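Local coordinates for protein EDTA monooxygenase (EDTA-degrading bacterium BNC1, PDB 5DQP) that probably oxidises EDTA as a flavin-dependent monooxygenase, using reduced FMN supplied by a partner flavin reductase and molecular oxygen, at residues Y147-E152 with K190-A195; G121-T126 with V209-G214; L101-A106 with H158-S163. One frame throughout, in Å; residues are numbered along the deposited sequence.

Interaction 1. Residues Y147-E152 with K190-A195; sequences YERAEE and KYFKVA. With SO4 (sulfate ion), chain D.
The Tyr191 ring carries the beta carbon of Arg149 on one face and CG of its own neighbour Lys190 on the other, while carboxylate atoms of Glu148 and Glu152 lie at its edge, in plane. The first of these is a CH-pi contact: Arg149 CB stands 3.9 Å from the Tyr191 ring centroid, almost on the normal. Arg149 then runs extended past the ring, CG anti to the backbone N (chi1 179°), and its guanidinium, turned 89° to the Tyr191 plane, offers one face to Phe192, with Phe192 CZ over its centre. The Phe192 ring has Tyr191 CB over one face, toward the rim, and Arg149 O and Glu152 CG at its edge.

This joins helix 143-161 of the luciferase-like barrel to the turn between strands 187-188 and 193-194, a small antiparallel hairpin on the surface. The Glu152 carboxylate grips the backbone of the turn. Its OE2 takes Tyr191 N at 2.8 Å on the syn side, and OE1 takes Phe192 N at 3.0 Å from above the plane; His187 NE2 also bonds OE1. Glu148 OE2 makes a weak hydrogen bond to Tyr191 OH at 3.3 Å and a long salt bridge to Lys190 NZ at 3.5 Å. An alanine at Tyr191 would remove the ring, which is likely to leave a gap over Arg149 CB and cost Glu148 one of its two weak partners. Tyr147, just before Glu148 and predicted to bind FMN, points the other way; its OH reaches a sulfate, probably from the crystallisation liquor, that Ser216 OG also binds, though 2.4 Å to O4 is implausibly short and doubtful.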
ATOM      1  N   TYR A 147       6.976   6.701  22.406  1.00 29.61           N
ATOM      2  CA  TYR A 147       5.766   7.494  22.367  1.00 31.41           C
ATOM      3  C   TYR A 147       6.060   8.961  22.088  1.00 30.97           C
ATOM      4  O   TYR A 147       5.268   9.632  21.412  1.00 29.84           O
ATOM      5  CB  TYR A 147       4.984   7.270  23.664  1.00 31.66           C
ATOM      6  CG  TYR A 147       4.083   6.075  23.494  1.00 29.87           C
ATOM      7  CD1 TYR A 147       2.921   6.184  22.752  1.00 31.80           C
ATOM      8  CD2 TYR A 147       4.426   4.822  24.005  1.00 35.17           C
ATOM      9  CE1 TYR A 147       2.103   5.106  22.531  1.00 31.22           C
ATOM     10  CE2 TYR A 147       3.605   3.728  23.794  1.00 37.07           C
ATOM     11  CZ  TYR A 147       2.439   3.890  23.054  1.00 37.10           C
ATOM     12  OH  TYR A 147       1.589   2.846  22.820  1.00 42.64           O
ATOM     13  N   GLU A 148       7.208   9.461  22.528  1.00 29.37           N
ATOM     14  CA  GLU A 148       7.584  10.817  22.155  1.00 30.72           C
ATOM     15  C   GLU A 148       7.831  10.923  20.651  1.00 30.26           C
ATOM     16  O   GLU A 148       7.464  11.917  20.013  1.00 28.47           O
ATOM     17  CB  GLU A 148       8.817  11.247  22.952  1.00 36.02           C
ATOM     18  CG  GLU A 148       9.438  12.534  22.462  1.00 38.40           C
ATOM     19  CD  GLU A 148      10.597  12.995  23.336  1.00 54.01           C
ATOM     20  OE1 GLU A 148      10.613  14.183  23.722  1.00 66.00           O
ATOM     21  OE2 GLU A 148      11.488  12.172  23.636  1.00 53.30           O
ATOM     22  N   ARG A 149       8.469   9.914  20.070  1.00 27.97           N
ATOM     23  CA  ARG A 149       8.620   9.888  18.621  1.00 28.45           C
ATOM     24  C   ARG A 149       7.264   9.821  17.937  1.00 24.41           C
ATOM     25  O   ARG A 149       7.017  10.538  16.956  1.00 21.78           O
ATOM     26  CB  ARG A 149       9.489   8.698  18.223  1.00 27.92           C
ATOM     27  CG  ARG A 149       9.709   8.526  16.748  1.00 29.36           C
ATOM     28  CD  ARG A 149      10.747   7.427  16.564  1.00 32.28           C
ATOM     29  NE  ARG A 149      11.008   7.105  15.175  1.00 44.12           N
ATOM     30  CZ  ARG A 149      12.019   7.618  14.485  1.00 47.59           C
ATOM     31  NH1 ARG A 149      12.195   7.264  13.226  1.00 32.13           N
ATOM     32  NH2 ARG A 149      12.853   8.482  15.060  1.00 39.20           N
ATOM     33  N   ALA A 150       6.373   8.951  18.442  1.00 25.82           N
ATOM     34  CA  ALA A 150       5.060   8.787  17.836  1.00 26.61           C
ATOM     35  C   ALA A 150       4.293  10.096  17.847  1.00 28.03           C
ATOM     36  O   ALA A 150       3.576  10.416  16.891  1.00 24.93           O
ATOM     37  CB  ALA A 150       4.253   7.718  18.569  1.00 20.60           C
ATOM     38  N   GLU A 151       4.411  10.846  18.942  1.00 24.31           N
ATOM     39  CA  GLU A 151       3.723  12.112  19.058  1.00 25.80           C
ATOM     40  C   GLU A 151       4.215  13.099  17.999  1.00 29.86           C
ATOM     41  O   GLU A 151       3.411  13.779  17.358  1.00 25.01           O
ATOM     42  CB  GLU A 151       3.906  12.649  20.470  1.00 32.89           C
ATOM     43  CG  GLU A 151       2.872  13.664  20.908  1.00 52.23           C
ATOM     44  CD  GLU A 151       3.116  15.040  20.303  1.00 74.46           C
ATOM     45  OE1 GLU A 151       4.290  15.487  20.285  1.00 76.92           O
ATOM     46  OE2 GLU A 151       2.134  15.670  19.839  1.00 53.15           O
ATOM     47  N   GLU A 152       5.524  13.170  17.775  1.00 30.59           N
ATOM     48  CA  GLU A 152       6.035  14.070  16.742  1.00 25.84           C
ATOM     49  C   GLU A 152       5.647  13.589  15.344  1.00 23.91           C
ATOM     50  O   GLU A 152       5.290  14.394  14.471  1.00 25.93           O
ATOM     51  CB  GLU A 152       7.553  14.209  16.866  1.00 27.11           C
ATOM     52  CG  GLU A 152       8.097  15.380  16.041  1.00 30.92           C
ATOM     53  CD  GLU A 152       9.619  15.457  15.979  1.00 33.95           C
ATOM     54  OE1 GLU A 152      10.126  16.005  14.974  1.00 31.84           O
ATOM     55  OE2 GLU A 152      10.304  14.971  16.918  1.00 40.77           O
ATOM     56  N   LYS A 190      12.724  17.104  17.352  1.00 25.75           N
ATOM     57  CA  LYS A 190      13.790  16.246  17.842  1.00 31.67           C
ATOM     58  C   LYS A 190      14.018  15.060  16.916  1.00 34.30           C
ATOM     59  O   LYS A 190      15.153  14.597  16.769  1.00 32.34           O
ATOM     60  CB  LYS A 190      13.485  15.747  19.262  1.00 35.42           C
ATOM     61  CG  LYS A 190      14.636  14.909  19.847  1.00 41.95           C
ATOM     62  CD  LYS A 190      14.230  14.019  21.028  1.00 46.68           C
ATOM     63  CE  LYS A 190      14.049  14.797  22.313  1.00 47.78           C
ATOM     64  NZ  LYS A 190      14.457  13.984  23.509  1.00 56.34           N
ATOM     65  N   TYR A 191      12.962  14.535  16.299  1.00 33.09           N
ATOM     66  CA  TYR A 191      13.095  13.304  15.536  1.00 31.69           C
ATOM     67  C   TYR A 191      12.998  13.487  14.034  1.00 29.71           C
ATOM     68  O   TYR A 191      13.539  12.661  13.303  1.00 31.22           O
ATOM     69  CB  TYR A 191      12.029  12.278  15.969  1.00 38.00           C
ATOM     70  CG  TYR A 191      12.231  11.734  17.368  1.00 36.24           C
ATOM     71  CD1 TYR A 191      13.073  10.646  17.601  1.00 38.77           C
ATOM     72  CD2 TYR A 191      11.584  12.311  18.453  1.00 33.55           C
ATOM     73  CE1 TYR A 191      13.265  10.144  18.884  1.00 38.30           C
ATOM     74  CE2 TYR A 191      11.763  11.827  19.722  1.00 37.48           C
ATOM     75  CZ  TYR A 191      12.605  10.747  19.937  1.00 38.45           C
ATOM     76  OH  TYR A 191      12.765  10.274  21.208  1.00 36.24           O
ATOM     77  N   PHE A 192      12.302  14.517  13.550  1.00 30.14           N
ATOM     78  CA  PHE A 192      11.973  14.601  12.135  1.00 27.18           C
ATOM     79  C   PHE A 192      12.226  16.013  11.638  1.00 26.11           C
ATOM     80  O   PHE A 192      12.050  16.992  12.363  1.00 28.40           O
ATOM     81  CB  PHE A 192      10.510  14.196  11.861  1.00 26.04           C
ATOM     82  CG  PHE A 192      10.173  12.808  12.337  1.00 27.21           C
ATOM     83  CD1 PHE A 192      10.689  11.689  11.685  1.00 22.85           C
ATOM     84  CD2 PHE A 192       9.354  12.614  13.441  1.00 27.68           C
ATOM     85  CE1 PHE A 192      10.400  10.411  12.136  1.00 25.36           C
ATOM     86  CE2 PHE A 192       9.055  11.319  13.904  1.00 24.98           C
ATOM     87  CZ  PHE A 192       9.567  10.230  13.255  1.00 25.66           C
ATOM     88  N   LYS A 193      12.664  16.092  10.386  1.00 29.90           N
ATOM     89  CA  LYS A 193      12.781  17.332   9.634  1.00 29.24           C
ATOM     90  C   LYS A 193      12.063  17.100   8.312  1.00 26.72           C
ATOM     91  O   LYS A 193      12.471  16.238   7.531  1.00 27.38           O
ATOM     92  CB  LYS A 193      14.252  17.703   9.410  1.00 34.48           C
ATOM     93  CG  LYS A 193      14.456  19.090   8.850  1.00 34.36           C
ATOM     94  CD  LYS A 193      15.900  19.341   8.436  1.00 42.13           C
ATOM     95  CE  LYS A 193      16.055  20.723   7.792  1.00 48.73           C
ATOM     96  NZ  LYS A 193      17.432  20.941   7.250  1.00 51.13           N
ATOM     97  N   VAL A 194      10.984  17.844   8.070  1.00 26.30           N
ATOM     98  CA  VAL A 194      10.126  17.598   6.913  1.00 26.09           C
ATOM     99  C   VAL A 194       9.577  18.923   6.400  1.00 26.43           C
ATOM    100  O   VAL A 194       8.847  19.608   7.115  1.00 24.45           O
ATOM    101  CB  VAL A 194       8.965  16.655   7.280  1.00 27.99           C
ATOM    102  CG1 VAL A 194       7.984  16.559   6.128  1.00 17.78           C
ATOM    103  CG2 VAL A 194       9.482  15.267   7.732  1.00 20.30           C
ATOM    104  N   ALA A 195       9.891  19.283   5.151  1.00 25.43           N
ATOM    105  CA  ALA A 195       9.444  20.565   4.626  1.00 21.52           C
ATOM    106  C   ALA A 195       7.978  20.533   4.198  1.00 28.10           C
ATOM    107  O   ALA A 195       7.217  21.447   4.530  1.00 26.18           O
ATOM    108  CB  ALA A 195      10.333  21.002   3.457  1.00 23.55           C
TER
HETATM  109  S   SO4 D 502       1.337   0.329  25.058  1.00 59.87           S
HETATM  110  O1  SO4 D 502       2.244  -0.050  26.144  1.00 61.51           O
HETATM  111  O2  SO4 D 502       0.500  -0.822  24.721  1.00 66.42           O
HETATM  112  O3  SO4 D 502       0.483   1.451  25.447  1.00 45.93           O
HETATM  113  O4  SO4 D 502       2.141   0.718  23.899  1.00 63.54           O

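Interaction 2. Residues G121-T126 with V209-G214; sequences GWNAVT and VVVQAG
Strands 121-125 and 210-213 run parallel, the axes of these short segments 34° apart, and Trp122 pairs with Val210 and Asn123 with Val211. They are neighbouring strands of the parallel barrel sheet of this TIM-barrel family. The ladder steps from one strand to the other: Trp122 N gives to Val209 O at 2.7 Å, Val211 N to Trp122 O at 2.7 Å, and Ala124 N to Val211 O at 2.9 Å. Gly121 lies close against Val209 O, where a beta carbon would collide with that oxygen.

On one face the Trp122 and Val210 side chains lie side by side, pointing the same way, with Val210 CG2 coming obliquely to Trp122 CE3 at 4.2 Å. Ala124 CB sits over one face of the indole, toward its rim, and the indole NE1 bonds Ala95 O on the next strand.

Asn123 and Val211 share the other face, which Ile92 and Tyr231 help to fill. Asn123 OD1 is taken by Thr94, a predicted FMN-binding residue. A chi1 of 173° swings the amide away from the backbone N and forward along the strand, and ND2 makes a weak but fairly straight bond of 3.3 Å to Val211 O, the same oxygen that accepts Ala124 N.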
ATOM      1  N   GLY A 121      -8.866   4.354   7.246  1.00 13.17           N
ATOM      2  CA  GLY A 121      -8.216   4.909   8.414  1.00 16.75           C
ATOM      3  C   GLY A 121      -6.849   4.266   8.697  1.00 23.58           C
ATOM      4  O   GLY A 121      -6.414   3.316   8.041  1.00 20.73           O
ATOM      5  N   TRP A 122      -6.176   4.802   9.713  1.00 18.24           N
ATOM      6  CA  TRP A 122      -4.817   4.394  10.043  1.00 21.41           C
ATOM      7  C   TRP A 122      -4.719   4.100  11.534  1.00 21.56           C
ATOM      8  O   TRP A 122      -4.939   4.989  12.358  1.00 18.95           O
ATOM      9  CB  TRP A 122      -3.817   5.472   9.629  1.00 18.40           C
ATOM     10  CG  TRP A 122      -2.406   5.295  10.130  1.00 23.11           C
ATOM     11  CD1 TRP A 122      -1.694   4.136  10.208  1.00 18.74           C
ATOM     12  CD2 TRP A 122      -1.547   6.329  10.644  1.00 19.34           C
ATOM     13  NE1 TRP A 122      -0.440   4.379  10.728  1.00 18.23           N
ATOM     14  CE2 TRP A 122      -0.327   5.718  11.005  1.00 23.11           C
ATOM     15  CE3 TRP A 122      -1.695   7.706  10.827  1.00 21.79           C
ATOM     16  CZ2 TRP A 122       0.736   6.438  11.541  1.00 19.41           C
ATOM     17  CZ3 TRP A 122      -0.641   8.424  11.357  1.00 19.48           C
ATOM     18  CH2 TRP A 122       0.560   7.792  11.712  1.00 22.78           C
ATOM     19  N   ASN A 123      -4.395   2.851  11.872  1.00 21.90           N
ATOM     20  CA  ASN A 123      -4.081   2.443  13.243  1.00 18.64           C
ATOM     21  C   ASN A 123      -2.605   2.745  13.476  1.00 21.57           C
ATOM     22  O   ASN A 123      -1.733   2.031  12.991  1.00 21.06           O
ATOM     23  CB  ASN A 123      -4.398   0.952  13.434  1.00 18.19           C
ATOM     24  CG  ASN A 123      -3.926   0.417  14.785  1.00 22.38           C
ATOM     25  OD1 ASN A 123      -3.552  -0.745  14.916  1.00 23.13           O
ATOM     26  ND2 ASN A 123      -3.954   1.267  15.788  1.00 16.68           N
ATOM     27  N   ALA A 124      -2.303   3.823  14.194  1.00 24.29           N
ATOM     28  CA  ALA A 124      -0.924   4.273  14.339  1.00 19.82           C
ATOM     29  C   ALA A 124      -0.322   3.587  15.558  1.00 24.46           C
ATOM     30  O   ALA A 124      -0.773   3.814  16.677  1.00 27.47           O
ATOM     31  CB  ALA A 124      -0.874   5.793  14.471  1.00 22.76           C
ATOM     32  N   VAL A 125       0.666   2.721  15.350  1.00 24.03           N
ATOM     33  CA  VAL A 125       1.229   1.944  16.449  1.00 23.42           C
ATOM     34  C   VAL A 125       2.699   2.324  16.629  1.00 22.86           C
ATOM     35  O   VAL A 125       3.303   2.979  15.786  1.00 20.68           O
ATOM     36  CB  VAL A 125       1.079   0.419  16.235  1.00 25.83           C
ATOM     37  CG1 VAL A 125      -0.409   0.027  16.111  1.00 22.38           C
ATOM     38  CG2 VAL A 125       1.866  -0.055  15.017  1.00 23.38           C
ATOM     39  N   THR A 126       3.260   1.932  17.767  1.00 26.59           N
ATOM     40  CA  THR A 126       4.703   1.957  17.942  1.00 31.07           C
ATOM     41  C   THR A 126       5.221   0.529  17.924  1.00 30.89           C
ATOM     42  O   THR A 126       4.468  -0.427  18.112  1.00 31.90           O
ATOM     43  CB  THR A 126       5.120   2.642  19.251  1.00 37.69           C
ATOM     44  OG1 THR A 126       4.850   1.766  20.350  1.00 39.83           O
ATOM     45  CG2 THR A 126       4.380   3.958  19.438  1.00 26.68           C
ATOM     46  N   VAL A 209      -9.124   8.842   9.176  1.00 19.24           N
ATOM     47  CA  VAL A 209      -9.390   8.538  10.582  1.00 19.83           C
ATOM     48  C   VAL A 209      -8.165   7.880  11.207  1.00 18.41           C
ATOM     49  O   VAL A 209      -7.521   7.019  10.598  1.00 21.96           O
ATOM     50  CB  VAL A 209     -10.630   7.631  10.681  1.00 23.76           C
ATOM     51  CG1 VAL A 209     -10.841   7.090  12.097  1.00 15.74           C
ATOM     52  CG2 VAL A 209     -11.867   8.376  10.196  1.00 19.29           C
ATOM     53  N   VAL A 210      -7.821   8.284  12.425  1.00 21.30           N
ATOM     54  CA  VAL A 210      -6.643   7.756  13.116  1.00 16.99           C
ATOM     55  C   VAL A 210      -7.109   6.883  14.270  1.00 19.35           C
ATOM     56  O   VAL A 210      -7.920   7.313  15.097  1.00 18.95           O
ATOM     57  CB  VAL A 210      -5.710   8.879  13.608  1.00 23.57           C
ATOM     58  CG1 VAL A 210      -4.609   8.314  14.532  1.00 20.51           C
ATOM     59  CG2 VAL A 210      -5.067   9.609  12.410  1.00 22.49           C
ATOM     60  N   VAL A 211      -6.573   5.668  14.332  1.00 22.74           N
ATOM     61  CA  VAL A 211      -6.955   4.653  15.296  1.00 18.80           C
ATOM     62  C   VAL A 211      -5.769   4.405  16.209  1.00 18.12           C
ATOM     63  O   VAL A 211      -4.612   4.519  15.790  1.00 23.45           O
ATOM     64  CB  VAL A 211      -7.418   3.360  14.575  1.00 22.11           C
ATOM     65  CG1 VAL A 211      -7.689   2.183  15.585  1.00 18.50           C
ATOM     66  CG2 VAL A 211      -8.661   3.658  13.728  1.00 17.05           C
ATOM     67  N   GLN A 212      -6.061   4.092  17.477  1.00 23.69           N
ATOM     68  CA  GLN A 212      -5.038   3.861  18.490  1.00 23.30           C
ATOM     69  C   GLN A 212      -5.413   2.658  19.349  1.00 27.36           C
ATOM     70  O   GLN A 212      -6.592   2.351  19.545  1.00 27.43           O
ATOM     71  CB  GLN A 212      -4.826   5.115  19.361  1.00 21.13           C
ATOM     72  CG  GLN A 212      -3.590   5.056  20.303  1.00 33.11           C
ATOM     73  CD  GLN A 212      -3.860   4.331  21.628  1.00 33.42           C
ATOM     74  OE1 GLN A 212      -5.008   4.263  22.089  1.00 33.16           O
ATOM     75  NE2 GLN A 212      -2.803   3.773  22.235  1.00 31.93           N
ATOM     76  N   ALA A 213      -4.406   1.911  19.746  1.00 31.42           N
ATOM     77  CA  ALA A 213      -4.528   0.727  20.584  1.00 34.59           C
ATOM     78  C   ALA A 213      -3.353   0.660  21.561  1.00 37.86           C
ATOM     79  O   ALA A 213      -2.239   0.421  21.169  1.00 43.16           O
ATOM     80  CB  ALA A 213      -4.541  -0.510  19.717  1.00 29.79           C
ATOM     81  N   GLY A 214      -3.611   0.837  22.829  1.00 39.80           N
ATOM     82  CA  GLY A 214      -2.579   0.747  23.851  1.00 43.97           C
ATOM     83  C   GLY A 214      -2.967   1.226  25.225  1.00 44.53           C
ATOM     84  O   GLY A 214      -3.202   2.392  25.397  1.00 43.86           O
TER

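Interaction 3. Residues L101-A106 with H158-S163; sequences LPYTLA and HGLWNS
Leu160 carries this helix-helix contact, mostly through its CD1 methyl. That methyl lies 3.8 Å from Ala106 CB and equally near Tyr103 CA, and it also approaches Pro102 O, so it rests against the first turn of helix 102-115. Its placing follows from the first torsion: CG stands anti to the carbonyl carbon (chi1 -72°), which throws both methyls across toward the other helix. Both reach Tyr103 CD2, and CD2 of Leu160 also comes near Tyr103 CE2; ring and leucine cross at about a right angle, with CD1 lying obliquely to the ring. Tyr103 reaches past Leu160 to give its hydroxyl a partner in Pro197 O. With only a methyl at Ala106, the two backbones come as near as 6.7 Å between the CA atoms of Ala106 and Leu160.

One polar bond accompanies this apolar core. Trp161 NE1 gives its hydrogen to Ala106 O at 3.0 Å, with the oxygen close to the indole plane and an N-H...O angle of 158°. The donor comes in at a C=O...N angle of 116°, tilted from the carbonyl plane; the bond gives the indole N-H of the buried Trp161 an acceptor.

The packing thins beyond these residues. Thr104 turns away from helix 143-161 and bonds Tyr136 of the second subunit, while the partly exposed Gly159 and Asn162 add nothing to the contact.

Both helices lie outside the barrel strands: Leu105 and Trp161 pack on Trp122 of strand 120-125, Trp161 also meets Ile109 and Ala110 further along helix 102-115, and Pro102 lies against Phe153 and Val156 of helix 143-161.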
ATOM      1  N   LEU A 101       8.816   6.379   7.300  1.00 22.77           N
ATOM      2  CA  LEU A 101       9.100   7.777   6.989  1.00 23.07           C
ATOM      3  C   LEU A 101       7.792   8.571   6.967  1.00 20.30           C
ATOM      4  O   LEU A 101       6.863   8.188   6.249  1.00 21.17           O
ATOM      5  CB  LEU A 101       9.807   7.873   5.653  1.00 25.02           C
ATOM      6  CG  LEU A 101      11.093   7.041   5.684  1.00 24.00           C
ATOM      7  CD1 LEU A 101      11.690   6.887   4.298  1.00 23.77           C
ATOM      8  CD2 LEU A 101      12.122   7.716   6.653  1.00 23.77           C
ATOM      9  N   PRO A 102       7.685   9.664   7.737  1.00 19.73           N
ATOM     10  CA  PRO A 102       6.400  10.392   7.826  1.00 16.48           C
ATOM     11  C   PRO A 102       5.851  10.884   6.500  1.00 22.56           C
ATOM     12  O   PRO A 102       4.627  10.960   6.323  1.00 16.87           O
ATOM     13  CB  PRO A 102       6.729  11.596   8.737  1.00 22.91           C
ATOM     14  CG  PRO A 102       8.051  11.341   9.312  1.00 21.45           C
ATOM     15  CD  PRO A 102       8.773  10.345   8.458  1.00 24.71           C
ATOM     16  N   TYR A 103       6.708  11.326   5.587  1.00 21.63           N
ATOM     17  CA  TYR A 103       6.156  11.852   4.347  1.00 19.58           C
ATOM     18  C   TYR A 103       5.590  10.717   3.509  1.00 22.11           C
ATOM     19  O   TYR A 103       4.487  10.823   2.953  1.00 18.45           O
ATOM     20  CB  TYR A 103       7.227  12.641   3.598  1.00 19.62           C
ATOM     21  CG  TYR A 103       6.698  13.435   2.431  1.00 21.36           C
ATOM     22  CD1 TYR A 103       6.591  12.856   1.178  1.00 23.25           C
ATOM     23  CD2 TYR A 103       6.315  14.756   2.580  1.00 16.49           C
ATOM     24  CE1 TYR A 103       6.112  13.560   0.109  1.00 20.96           C
ATOM     25  CE2 TYR A 103       5.831  15.469   1.520  1.00 17.33           C
ATOM     26  CZ  TYR A 103       5.735  14.856   0.279  1.00 21.59           C
ATOM     27  OH  TYR A 103       5.273  15.524  -0.827  1.00 23.72           O
ATOM     28  N   THR A 104       6.305   9.595   3.468  1.00 20.70           N
ATOM     29  CA  THR A 104       5.799   8.418   2.782  1.00 22.11           C
ATOM     30  C   THR A 104       4.495   7.928   3.406  1.00 21.08           C
ATOM     31  O   THR A 104       3.502   7.709   2.702  1.00 23.98           O
ATOM     32  CB  THR A 104       6.858   7.329   2.804  1.00 24.12           C
ATOM     33  OG1 THR A 104       8.009   7.801   2.086  1.00 26.43           O
ATOM     34  CG2 THR A 104       6.318   6.082   2.129  1.00 19.33           C
ATOM     35  N   LEU A 105       4.462   7.774   4.725  1.00 17.59           N
ATOM     36  CA  LEU A 105       3.245   7.278   5.365  1.00 21.78           C
ATOM     37  C   LEU A 105       2.075   8.240   5.175  1.00 18.43           C
ATOM     38  O   LEU A 105       0.960   7.817   4.843  1.00 20.63           O
ATOM     39  CB  LEU A 105       3.498   7.021   6.849  1.00 20.63           C
ATOM     40  CG  LEU A 105       2.322   6.360   7.571  1.00 21.88           C
ATOM     41  CD1 LEU A 105       2.816   5.505   8.681  1.00 25.89           C
ATOM     42  CD2 LEU A 105       1.377   7.443   8.124  1.00 27.89           C
ATOM     43  N   ALA A 106       2.297   9.542   5.399  1.00 22.10           N
ATOM     44  CA  ALA A 106       1.229  10.527   5.187  1.00 19.48           C
ATOM     45  C   ALA A 106       0.636  10.392   3.784  1.00 22.99           C
ATOM     46  O   ALA A 106      -0.590  10.382   3.585  1.00 20.24           O
ATOM     47  CB  ALA A 106       1.780  11.948   5.402  1.00 16.92           C
ATOM     48  N   HIS A 158      -0.322  14.974  10.478  1.00 22.27           N
ATOM     49  CA  HIS A 158      -1.483  15.860  10.396  1.00 24.28           C
ATOM     50  C   HIS A 158      -1.131  17.159   9.682  1.00 24.97           C
ATOM     51  O   HIS A 158      -1.910  17.660   8.859  1.00 24.61           O
ATOM     52  CB  HIS A 158      -2.060  16.136  11.786  1.00 27.15           C
ATOM     53  CG  HIS A 158      -3.066  15.115  12.221  1.00 30.19           C
ATOM     54  ND1 HIS A 158      -4.356  15.092  11.735  1.00 28.15           N
ATOM     55  CD2 HIS A 158      -2.959  14.054  13.055  1.00 28.04           C
ATOM     56  CE1 HIS A 158      -5.008  14.077  12.272  1.00 34.08           C
ATOM     57  NE2 HIS A 158      -4.181  13.426  13.071  1.00 30.12           N
ATOM     58  N   GLY A 159       0.056  17.704   9.964  1.00 22.18           N
ATOM     59  CA  GLY A 159       0.517  18.873   9.235  1.00 21.53           C
ATOM     60  C   GLY A 159       0.591  18.644   7.736  1.00 22.85           C
ATOM     61  O   GLY A 159       0.174  19.497   6.952  1.00 22.05           O
ATOM     62  N   LEU A 160       1.094  17.478   7.318  1.00 20.76           N
ATOM     63  CA  LEU A 160       1.158  17.159   5.891  1.00 18.13           C
ATOM     64  C   LEU A 160      -0.226  17.033   5.276  1.00 19.22           C
ATOM     65  O   LEU A 160      -0.473  17.528   4.169  1.00 19.22           O
ATOM     66  CB  LEU A 160       1.955  15.871   5.669  1.00 16.47           C
ATOM     67  CG  LEU A 160       3.446  16.086   5.907  1.00 20.09           C
ATOM     68  CD1 LEU A 160       4.229  14.782   5.858  1.00 19.84           C
ATOM     69  CD2 LEU A 160       3.988  17.080   4.863  1.00 19.82           C
ATOM     70  N   TRP A 161      -1.130  16.325   5.946  1.00 19.79           N
ATOM     71  CA  TRP A 161      -2.478  16.200   5.413  1.00 23.02           C
ATOM     72  C   TRP A 161      -3.108  17.566   5.144  1.00 24.71           C
ATOM     73  O   TRP A 161      -3.829  17.734   4.158  1.00 23.71           O
ATOM     74  CB  TRP A 161      -3.340  15.373   6.362  1.00 19.64           C
ATOM     75  CG  TRP A 161      -3.018  13.908   6.282  1.00 17.61           C
ATOM     76  CD1 TRP A 161      -2.413  13.247   5.242  1.00 19.11           C
ATOM     77  CD2 TRP A 161      -3.240  12.933   7.301  1.00 17.49           C
ATOM     78  NE1 TRP A 161      -2.271  11.904   5.547  1.00 17.66           N
ATOM     79  CE2 TRP A 161      -2.760  11.692   6.810  1.00 19.37           C
ATOM     80  CE3 TRP A 161      -3.794  12.987   8.582  1.00 21.07           C
ATOM     81  CZ2 TRP A 161      -2.839  10.520   7.551  1.00 17.88           C
ATOM     82  CZ3 TRP A 161      -3.860  11.826   9.320  1.00 19.92           C
ATOM     83  CH2 TRP A 161      -3.394  10.606   8.797  1.00 18.96           C
ATOM     84  N   ASN A 162      -2.824  18.563   5.984  1.00 21.04           N
ATOM     85  CA  ASN A 162      -3.476  19.856   5.827  1.00 21.91           C
ATOM     86  C   ASN A 162      -2.744  20.792   4.902  1.00 20.25           C
ATOM     87  O   ASN A 162      -3.246  21.890   4.668  1.00 25.49           O
ATOM     88  CB  ASN A 162      -3.658  20.537   7.181  1.00 27.56           C
ATOM     89  CG  ASN A 162      -4.696  19.844   8.014  1.00 27.32           C
ATOM     90  OD1 ASN A 162      -5.650  19.284   7.481  1.00 28.29           O
ATOM     91  ND2 ASN A 162      -4.511  19.851   9.322  1.00 27.64           N
ATOM     92  N   SER A 163      -1.580  20.394   4.372  1.00 24.67           N
ATOM     93  CA  SER A 163      -0.698  21.319   3.673  1.00 24.09           C
ATOM     94  C   SER A 163      -1.090  21.559   2.215  1.00 27.42           C
ATOM     95  O   SER A 163      -0.510  22.458   1.589  1.00 26.94           O
ATOM     96  CB  SER A 163       0.756  20.824   3.734  1.00 19.08           C
ATOM     97  OG  SER A 163       0.938  19.669   2.915  1.00 25.41           O
TER

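From the N terminus, 101-106 comes first, opening helix 102-115, which leads into strand 120-125 and so to 121-126. Helix 143-161 then supplies 147-152 and 158-163, the latter closing the loop of interaction 3. Next, 190-195 closes interaction 1 on the same helix, and 209-214 closes interaction 2 on the barrel strand. Interaction 1 thus lies wholly within the span of interaction 2, while interaction 3 crosses both. Side chains join them: Phe192 packs on Pro102, Thr126 on Tyr147 and Ala150, and Val210 on His158 and Trp161. Together they tie barrel strands, two outer helices and the surface hairpin.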